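Local coordinates for LAE5 (Uncultured bacterium, PDB 5JD3), which probably hydrolyses carboxylic esters, as an esterase of the GDSL-like lipase/acylhydrolase family, at residues Ile113-Arg118 / Arg128-Glu133; Thr87-Ala92 / Pro132-Lys137; Asp199-Leu202 / Ala208-Ala211. All coordinates share one frame; numbering follows the deposited sequence.

Contacts 1 and 2 lie side by side in LAE5, their centres 8 Å apart; both end on the start of helix 132-146 and have Pro-132 and Glu-133 in common. They are also tied directly, since Asp-115 OD1 lies 2.9 Å from Val-88 N and Arg-128 O lies 3.2 Å from Arg-89 NH1. Contact 3 is separate: its centre is 23 Å from that of contact 1 and 27 Å from that of contact 2. Ser-36, Asp-213 and His-216 are spaced like a catalytic triad; the side chain of Arg-118 in contact 1 comes near them without touching.

Contact 1 (Ile113-Arg118 / Arg128-Glu133); sequences INDVWR and RHVCPE
The carbonyl oxygen of Asp-115 is gripped from two sources: a water that donates to it at 2.8 Å, and the side-chain amide of Gln-119. The same water accepts from Val-130 N at 2.9 Å and so bridges helix 113-121 to the incoming loop. Beside this bridge Val-130 turns both methyls to the Asp-115 carboxylate, CG1 at 3.8 Å and CG2 at 3.9 Å from OD1. That oxygen is not left to apolar company, for it also accepts from the backbone N of Val-88.

Farther along, Arg-118 and Arg-128 meet through their aliphatic parts, CD to CD at 3.9 Å. Arg-118 is bent at chi2 (-65°) and chi3 (86°), which folds its guanidinium back over its own helix; there NH1 lies 3.3 Å above the Trp-117 ring plane, displaced toward the ring's rim, and forms a salt bridge with Asp-121, while NH2 makes a weak bond to Asn-114 OD1. His-129 NE2 is held by Leu-122 O. Ile-113, Asn-114 and Asp-115 follow a glycine, matching the Gly-X-Asn-Asp block of SGNH hydrolases, whose asparagine usually lines the oxyanion hole.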
loop_
_atom_site.group_PDB
_atom_site.type_symbol
_atom_site.label_atom_id
_atom_site.label_comp_id
_atom_site.label_asym_id
_atom_site.label_seq_id
_atom_site.Cartn_x
_atom_site.Cartn_y
_atom_site.Cartn_z
ATOM N N ILE A 113 -7.725 0.785 4.096
ATOM C CA ILE A 113 -7.805 1.647 5.272
ATOM C C ILE A 113 -9.063 2.513 5.250
ATOM O O ILE A 113 -9.848 2.497 6.199
ATOM C CB ILE A 113 -6.565 2.555 5.392
ATOM C CG1 ILE A 113 -5.337 1.726 5.774
ATOM C CG2 ILE A 113 -6.797 3.644 6.429
ATOM C CD1 ILE A 113 -4.091 2.552 6.007
ATOM N N ASN A 114 -9.256 3.257 4.167
ATOM C CA ASN A 114 -10.437 4.102 4.026
ATOM C C ASN A 114 -11.710 3.274 3.896
ATOM O O ASN A 114 -12.783 3.702 4.317
ATOM C CB ASN A 114 -10.289 5.031 2.822
ATOM C CG ASN A 114 -9.205 6.070 3.021
ATOM O OD1 ASN A 114 -9.048 6.619 4.113
ATOM N ND2 ASN A 114 -8.446 6.343 1.968
ATOM N N ASP A 115 -11.579 2.088 3.311
ATOM C CA ASP A 115 -12.696 1.157 3.197
ATOM C C ASP A 115 -13.223 0.788 4.579
ATOM O O ASP A 115 -14.429 0.649 4.783
ATOM C CB ASP A 115 -12.269 -0.103 2.440
ATOM C CG ASP A 115 -11.650 0.209 1.092
ATOM O OD1 ASP A 115 -12.236 -0.182 0.061
ATOM O OD2 ASP A 115 -10.579 0.851 1.063
ATOM N N VAL A 116 -12.304 0.642 5.527
ATOM C CA VAL A 116 -12.651 0.305 6.901
ATOM C C VAL A 116 -12.973 1.557 7.715
ATOM O O VAL A 116 -13.925 1.574 8.497
ATOM C CB VAL A 116 -11.505 -0.469 7.593
ATOM C CG1 VAL A 116 -11.803 -0.674 9.070
ATOM C CG2 VAL A 116 -11.269 -1.801 6.900
ATOM N N TRP A 117 -12.181 2.605 7.511
ATOM C CA TRP A 117 -12.251 3.812 8.331
ATOM C C TRP A 117 -13.608 4.513 8.273
ATOM O O TRP A 117 -14.092 5.016 9.288
ATOM C CB TRP A 117 -11.154 4.793 7.913
ATOM C CG TRP A 117 -10.689 5.683 9.023
ATOM C CD1 TRP A 117 -11.233 5.793 10.269
ATOM C CD2 TRP A 117 -9.576 6.584 8.990
ATOM N NE1 TRP A 117 -10.530 6.708 11.014
ATOM C CE2 TRP A 117 -9.508 7.208 10.252
ATOM C CE3 TRP A 117 -8.633 6.924 8.017
ATOM C CZ2 TRP A 117 -8.534 8.154 10.564
ATOM C CZ3 TRP A 117 -7.668 7.865 8.329
ATOM C CH2 TRP A 117 -7.625 8.468 9.592
ATOM N N ARG A 118 -14.218 4.545 7.092
ATOM C CA ARG A 118 -15.479 5.258 6.904
ATOM C C ARG A 118 -16.626 4.626 7.685
ATOM O O ARG A 118 -17.608 5.294 8.012
ATOM C CB ARG A 118 -15.837 5.328 5.418
ATOM C CG ARG A 118 -14.849 6.113 4.564
ATOM C CD ARG A 118 -14.813 7.595 4.928
ATOM N NE ARG A 118 -13.896 7.881 6.028
ATOM C CZ ARG A 118 -12.590 8.082 5.880
ATOM N NH1 ARG A 118 -11.832 8.337 6.938
ATOM N NH2 ARG A 118 -12.042 8.028 4.674
ATOM N N ARG A 128 -22.009 4.830 1.677
ATOM C CA ARG A 128 -20.599 5.095 1.422
ATOM C C ARG A 128 -19.708 3.889 1.732
ATOM O O ARG A 128 -18.651 3.710 1.123
ATOM C CB ARG A 128 -20.158 6.316 2.240
ATOM C CG ARG A 128 -18.664 6.454 2.459
ATOM C CD ARG A 128 -18.334 7.729 3.215
ATOM N NE ARG A 128 -18.508 8.914 2.382
ATOM C CZ ARG A 128 -17.578 9.386 1.557
ATOM N NH1 ARG A 128 -16.407 8.774 1.456
ATOM N NH2 ARG A 128 -17.820 10.471 0.834
ATOM N N HIS A 129 -20.156 3.049 2.659
ATOM C CA HIS A 129 -19.335 1.961 3.186
ATOM C C HIS A 129 -19.042 0.849 2.177
ATOM O O HIS A 129 -19.912 0.444 1.405
ATOM C CB HIS A 129 -20.007 1.358 4.420
ATOM C CG HIS A 129 -20.296 2.357 5.495
ATOM N ND1 HIS A 129 -21.245 2.146 6.472
ATOM C CD2 HIS A 129 -19.762 3.576 5.745
ATOM C CE1 HIS A 129 -21.283 3.192 7.279
ATOM N NE2 HIS A 129 -20.393 4.074 6.860
ATOM N N VAL A 130 -17.806 0.361 2.201
ATOM C CA VAL A 130 -17.408 -0.781 1.387
ATOM C C VAL A 130 -17.408 -2.050 2.237
ATOM O O VAL A 130 -16.488 -2.284 3.021
ATOM C CB VAL A 130 -16.012 -0.581 0.762
ATOM C CG1 VAL A 130 -15.627 -1.791 -0.079
ATOM C CG2 VAL A 130 -15.985 0.686 -0.079
ATOM N N CYS A 131 -18.453 -2.855 2.079
ATOM C CA CYS A 131 -18.612 -4.092 2.838
ATOM C C CYS A 131 -17.494 -5.088 2.524
ATOM O O CYS A 131 -16.874 -5.007 1.464
ATOM C CB CYS A 131 -19.981 -4.713 2.542
ATOM S SG CYS A 131 -21.385 -3.689 3.047
ATOM N N PRO A 132 -17.222 -6.022 3.455
ATOM C CA PRO A 132 -16.197 -7.052 3.246
ATOM C C PRO A 132 -16.360 -7.807 1.928
ATOM O O PRO A 132 -15.364 -8.146 1.288
ATOM C CB PRO A 132 -16.406 -7.993 4.434
ATOM C CG PRO A 132 -16.948 -7.118 5.503
ATOM C CD PRO A 132 -17.811 -6.102 4.806
ATOM N N GLU A 133 -17.604 -8.055 1.532
ATOM C CA GLU A 133 -17.889 -8.774 0.296
ATOM C C GLU A 133 -17.453 -7.982 -0.934
ATOM O O GLU A 133 -16.805 -8.523 -1.831
ATOM C CB GLU A 133 -19.379 -9.107 0.206
ATOM C CG GLU A 133 -19.790 -9.769 -1.098
ATOM C CD GLU A 133 -21.234 -10.229 -1.086
ATOM O OE1 GLU A 133 -21.773 -10.470 0.015
ATOM O OE2 GLU A 133 -21.831 -10.347 -2.176
HETATM O O HOH W 1 -16.132 2.417 3.417
#

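Contact 2 (Thr87-Ala92 / Pro132-Lys137); sequences TVRDLA and PEEYEK
Arg-89 and Glu-134 meet at about a right angle, the arginine coming from the first turn of helix 88-100 and the glutamate from that of helix 132-146. The guanidinium presents its NE side: NE donates to Glu-134 OE2 at 3.0 Å and NH2 to Glu-134 OE1 at 2.9 Å, a side-on, two-pronged salt bridge, with a weaker third bond from NH2 to OE2. The groups are not coplanar. Their planes stand 40° apart, and although OE1 uses its syn lone pair, both oxygens sit somewhat tilted from the guanidinium plane. Both chains leave with CG anti to the main-chain nitrogen (chi1 -176° in Arg-89); Glu-134 then runs out extended, while Arg-89 bends at chi3, which swings NE and NH2 toward the carboxylate. The remaining nitrogen, NH1, donates to Arg-128 O, and NH2 adds a weak bond to His-129 O.

Deeper in, Val-88 and Tyr-135 also cross at about a right angle. Val-88 CG1 lies 4.0 Å from Tyr-135 CD1, approaching the ring obliquely. The far end of the tyrosine is fixed by a hydrogen bond from its hydroxyl to Ile-111 O, and Thr-138 and Leu-142 of the same helix continue the packing against Val-88.

The start of helix 88-100 is closed by a capping box: Thr-87 N donates to Asp-90 OD2 at 3.0 Å, and Thr-87 OG1 accepts weakly from Arg-89 N. The contact thus joins two helix N-termini by a buried apolar pair beside a partly exposed ionic clasp. Glu-134, paired through both oxygens with an arginine and rooted in the first turn of its own helix, is likely to stay ionised.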
loop_
_atom_site.group_PDB
_atom_site.type_symbol
_atom_site.label_atom_id
_atom_site.label_comp_id
_atom_site.label_asym_id
_atom_site.label_seq_id
_atom_site.Cartn_x
_atom_site.Cartn_y
_atom_site.Cartn_z
ATOM N N THR A 87 -10.919 4.376 -1.759
ATOM C CA THR A 87 -11.254 3.011 -1.385
ATOM C C THR A 87 -10.908 2.110 -2.564
ATOM O O THR A 87 -10.415 2.588 -3.585
ATOM C CB THR A 87 -12.741 2.860 -1.018
ATOM O OG1 THR A 87 -13.551 3.141 -2.166
ATOM C CG2 THR A 87 -13.113 3.813 0.109
ATOM N N VAL A 88 -11.165 0.814 -2.432
ATOM C CA VAL A 88 -10.914 -0.107 -3.535
ATOM C C VAL A 88 -11.912 0.171 -4.660
ATOM O O VAL A 88 -11.676 -0.173 -5.818
ATOM C CB VAL A 88 -11.006 -1.583 -3.083
ATOM C CG1 VAL A 88 -12.452 -1.986 -2.834
ATOM C CG2 VAL A 88 -10.359 -2.498 -4.114
ATOM N N ARG A 89 -13.022 0.814 -4.305
ATOM C CA ARG A 89 -14.025 1.235 -5.272
ATOM C C ARG A 89 -13.464 2.323 -6.184
ATOM O O ARG A 89 -13.688 2.313 -7.394
ATOM C CB ARG A 89 -15.279 1.736 -4.551
ATOM C CG ARG A 89 -16.435 2.107 -5.463
ATOM C CD ARG A 89 -17.585 2.715 -4.670
ATOM N NE ARG A 89 -18.301 1.719 -3.878
ATOM C CZ ARG A 89 -18.741 1.922 -2.640
ATOM N NH1 ARG A 89 -18.532 3.088 -2.041
ATOM N NH2 ARG A 89 -19.385 0.958 -1.997
ATOM N N ASP A 90 -12.726 3.257 -5.591
ATOM C CA ASP A 90 -12.109 4.346 -6.338
ATOM C C ASP A 90 -10.967 3.845 -7.219
ATOM O O ASP A 90 -10.749 4.356 -8.317
ATOM C CB ASP A 90 -11.592 5.426 -5.384
ATOM C CG ASP A 90 -12.694 6.036 -4.542
ATOM O OD1 ASP A 90 -13.832 6.157 -5.045
ATOM O OD2 ASP A 90 -12.424 6.397 -3.378
ATOM N N LEU A 91 -10.241 2.848 -6.724
ATOM C CA LEU A 91 -9.120 2.269 -7.458
ATOM C C LEU A 91 -9.571 1.625 -8.763
ATOM O O LEU A 91 -8.940 1.802 -9.805
ATOM C CB LEU A 91 -8.393 1.235 -6.595
ATOM C CG LEU A 91 -7.087 1.675 -5.931
ATOM C CD1 LEU A 91 -7.291 2.936 -5.108
ATOM C CD2 LEU A 91 -6.525 0.552 -5.073
ATOM N N ALA A 92 -10.668 0.878 -8.696
ATOM C CA ALA A 92 -11.187 0.162 -9.855
ATOM C C ALA A 92 -11.628 1.117 -10.960
ATOM O O ALA A 92 -11.547 0.790 -12.143
ATOM C CB ALA A 92 -12.343 -0.735 -9.441
ATOM N N PRO A 132 -17.222 -6.022 3.455
ATOM C CA PRO A 132 -16.197 -7.052 3.246
ATOM C C PRO A 132 -16.360 -7.807 1.928
ATOM O O PRO A 132 -15.364 -8.146 1.288
ATOM C CB PRO A 132 -16.406 -7.993 4.434
ATOM C CG PRO A 132 -16.948 -7.118 5.503
ATOM C CD PRO A 132 -17.811 -6.102 4.806
ATOM N N GLU A 133 -17.604 -8.055 1.532
ATOM C CA GLU A 133 -17.889 -8.774 0.296
ATOM C C GLU A 133 -17.453 -7.982 -0.934
ATOM O O GLU A 133 -16.805 -8.523 -1.831
ATOM C CB GLU A 133 -19.379 -9.107 0.206
ATOM C CG GLU A 133 -19.790 -9.769 -1.098
ATOM C CD GLU A 133 -21.234 -10.229 -1.086
ATOM O OE1 GLU A 133 -21.773 -10.470 0.015
ATOM O OE2 GLU A 133 -21.831 -10.347 -2.176
ATOM N N GLU A 134 -17.810 -6.701 -0.973
ATOM C CA GLU A 134 -17.430 -5.840 -2.088
ATOM C C GLU A 134 -15.919 -5.659 -2.143
ATOM O O GLU A 134 -15.325 -5.657 -3.221
ATOM C CB GLU A 134 -18.116 -4.477 -1.984
ATOM C CG GLU A 134 -17.727 -3.509 -3.093
ATOM C CD GLU A 134 -18.386 -2.152 -2.952
ATOM O OE1 GLU A 134 -19.139 -1.952 -1.976
ATOM O OE2 GLU A 134 -18.150 -1.282 -3.817
ATOM N N TYR A 135 -15.307 -5.507 -0.973
ATOM C CA TYR A 135 -13.863 -5.340 -0.872
ATOM C C TYR A 135 -13.125 -6.531 -1.475
ATOM O O TYR A 135 -12.211 -6.357 -2.276
ATOM C CB TYR A 135 -13.447 -5.146 0.589
ATOM C CG TYR A 135 -11.958 -4.964 0.789
ATOM C CD1 TYR A 135 -11.358 -3.728 0.591
ATOM C CD2 TYR A 135 -11.155 -6.026 1.184
ATOM C CE1 TYR A 135 -9.998 -3.556 0.774
ATOM C CE2 TYR A 135 -9.794 -5.864 1.370
ATOM C CZ TYR A 135 -9.222 -4.627 1.165
ATOM O OH TYR A 135 -7.868 -4.460 1.349
ATOM N N GLU A 136 -13.532 -7.736 -1.091
ATOM C CA GLU A 136 -12.915 -8.952 -1.610
ATOM C C GLU A 136 -13.119 -9.084 -3.114
ATOM O O GLU A 136 -12.160 -9.258 -3.864
ATOM C CB GLU A 136 -13.479 -10.190 -0.910
ATOM C CG GLU A 136 -13.041 -11.500 -1.548
ATOM C CD GLU A 136 -13.552 -12.718 -0.805
ATOM O OE1 GLU A 136 -14.623 -12.626 -0.168
ATOM O OE2 GLU A 136 -12.884 -13.773 -0.863
ATOM N N LYS A 137 -14.375 -8.996 -3.540
ATOM C CA LYS A 137 -14.743 -9.159 -4.942
ATOM C C LYS A 137 -13.999 -8.183 -5.848
ATOM O O LYS A 137 -13.493 -8.568 -6.902
ATOM C CB LYS A 137 -16.254 -8.982 -5.114
ATOM C CG LYS A 137 -16.775 -9.337 -6.498
ATOM C CD LYS A 137 -17.604 -10.613 -6.458
ATOM C CE LYS A 137 -18.340 -10.838 -7.769
ATOM N NZ LYS A 137 -19.163 -12.081 -7.736
#

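Contact 3 (Asp199-Leu202 / Ala208-Ala211); sequences DRYL and AQLA
Tyr-201 joins Gln-209 by a hydrogen bond and Leu-210 by apolar packing. In the polar part, the phenol hydroxyl donates to Gln-209 OE1 at 2.7 Å. It meets the oxygen well off the C=O line, at 105°, and lies 24° from the carbonyl plane. Relative to the ring, OE1 sits in plane at the edge, 3.2 Å from Tyr-201 CE2, and the amide is turned only 27° from the ring plane. The glutamine achieves this with a bend at chi2, which brings its amide round to the hydroxyl.

Both partners of the tyrosine belong to the loop that follows helix 194-201 and doubles back on the helix's last turn. A little farther on, the chain carries the Asp-X-X-His sequence that in SGNH hydrolases supplies the acid and base of the triad. Backbone bonds between Leu-210 and Asn-218 draw the loop toward the start of helix 219-232.

The apolar part is made by the branched end of Leu-210. Its CG comes within 3.5 Å of Tyr-201 CE2, and its two methyls flank that approach, CD1 beside Tyr-201 CD2 and CD2 beside Tyr-201 CE2. Val-224 also touches the tyrosine, and Ala-220 the leucine. With an alanine in place of Tyr-201, Gln-209 OE1 would probably lose its donor and a gap would open beside the Leu-210 methyls.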
loop_
_atom_site.group_PDB
_atom_site.type_symbol
_atom_site.label_atom_id
_atom_site.label_comp_id
_atom_site.label_asym_id
_atom_site.label_seq_id
_atom_site.Cartn_x
_atom_site.Cartn_y
_atom_site.Cartn_z
ATOM N N ASP A 199 2.933 -3.884 14.430
ATOM C CA ASP A 199 2.744 -4.618 15.679
ATOM C C ASP A 199 4.071 -4.876 16.386
ATOM O O ASP A 199 4.136 -4.885 17.615
ATOM C CB ASP A 199 2.025 -5.946 15.425
ATOM C CG ASP A 199 0.564 -5.758 15.067
ATOM O OD1 ASP A 199 0.075 -4.610 15.141
ATOM O OD2 ASP A 199 -0.098 -6.758 14.723
ATOM N N ARG A 200 5.126 -5.088 15.607
ATOM C CA ARG A 200 6.458 -5.280 16.166
ATOM C C ARG A 200 7.000 -3.971 16.730
ATOM O O ARG A 200 7.597 -3.946 17.806
ATOM C CB ARG A 200 7.411 -5.840 15.109
ATOM C CG ARG A 200 7.456 -7.359 15.063
ATOM C CD ARG A 200 8.195 -7.855 13.832
ATOM N NE ARG A 200 7.313 -7.958 12.673
ATOM C CZ ARG A 200 7.681 -7.684 11.427
ATOM N NH1 ARG A 200 6.809 -7.807 10.434
ATOM N NH2 ARG A 200 8.918 -7.284 11.172
ATOM N N TYR A 201 6.782 -2.886 15.995
ATOM C CA TYR A 201 7.204 -1.560 16.432
ATOM C C TYR A 201 6.502 -1.162 17.727
ATOM O O TYR A 201 7.122 -0.604 18.632
ATOM C CB TYR A 201 6.919 -0.523 15.343
ATOM C CG TYR A 201 7.501 0.847 15.622
ATOM C CD1 TYR A 201 8.728 1.223 15.090
ATOM C CD2 TYR A 201 6.822 1.768 16.413
ATOM C CE1 TYR A 201 9.263 2.475 15.339
ATOM C CE2 TYR A 201 7.351 3.018 16.669
ATOM C CZ TYR A 201 8.569 3.367 16.128
ATOM O OH TYR A 201 9.095 4.613 16.381
ATOM N N LEU A 202 5.209 -1.462 17.808
ATOM C CA LEU A 202 4.384 -1.044 18.941
ATOM C C LEU A 202 4.717 -1.780 20.237
ATOM O O LEU A 202 4.114 -1.516 21.277
ATOM C CB LEU A 202 2.903 -1.231 18.606
ATOM C CG LEU A 202 2.346 -0.282 17.545
ATOM C CD1 LEU A 202 0.932 -0.679 17.144
ATOM C CD2 LEU A 202 2.386 1.156 18.045
ATOM N N ALA A 208 0.860 6.961 19.645
ATOM C CA ALA A 208 1.011 8.413 19.596
ATOM C C ALA A 208 2.404 8.823 19.128
ATOM O O ALA A 208 2.581 9.889 18.537
ATOM C CB ALA A 208 0.714 9.018 20.960
ATOM N N GLN A 209 3.390 7.971 19.392
ATOM C CA GLN A 209 4.764 8.236 18.984
ATOM C C GLN A 209 4.897 8.190 17.462
ATOM O O GLN A 209 5.805 8.794 16.890
ATOM C CB GLN A 209 5.716 7.231 19.643
ATOM C CG GLN A 209 7.194 7.564 19.502
ATOM C CD GLN A 209 7.824 6.936 18.275
ATOM O OE1 GLN A 209 7.202 6.126 17.587
ATOM N NE2 GLN A 209 9.065 7.313 17.990
ATOM N N LEU A 210 3.980 7.478 16.811
ATOM C CA LEU A 210 3.985 7.362 15.355
ATOM C C LEU A 210 2.919 8.227 14.693
ATOM O O LEU A 210 3.212 8.986 13.770
ATOM C CB LEU A 210 3.782 5.906 14.931
ATOM C CG LEU A 210 4.983 4.968 15.011
ATOM C CD1 LEU A 210 4.644 3.636 14.365
ATOM C CD2 LEU A 210 6.204 5.592 14.352
ATOM N N ALA A 211 1.681 8.102 15.160
ATOM C CA ALA A 211 0.560 8.783 14.522
ATOM C C ALA A 211 -0.543 9.126 15.515
ATOM O O ALA A 211 -1.069 8.249 16.200
ATOM C CB ALA A 211 0.002 7.927 13.397
#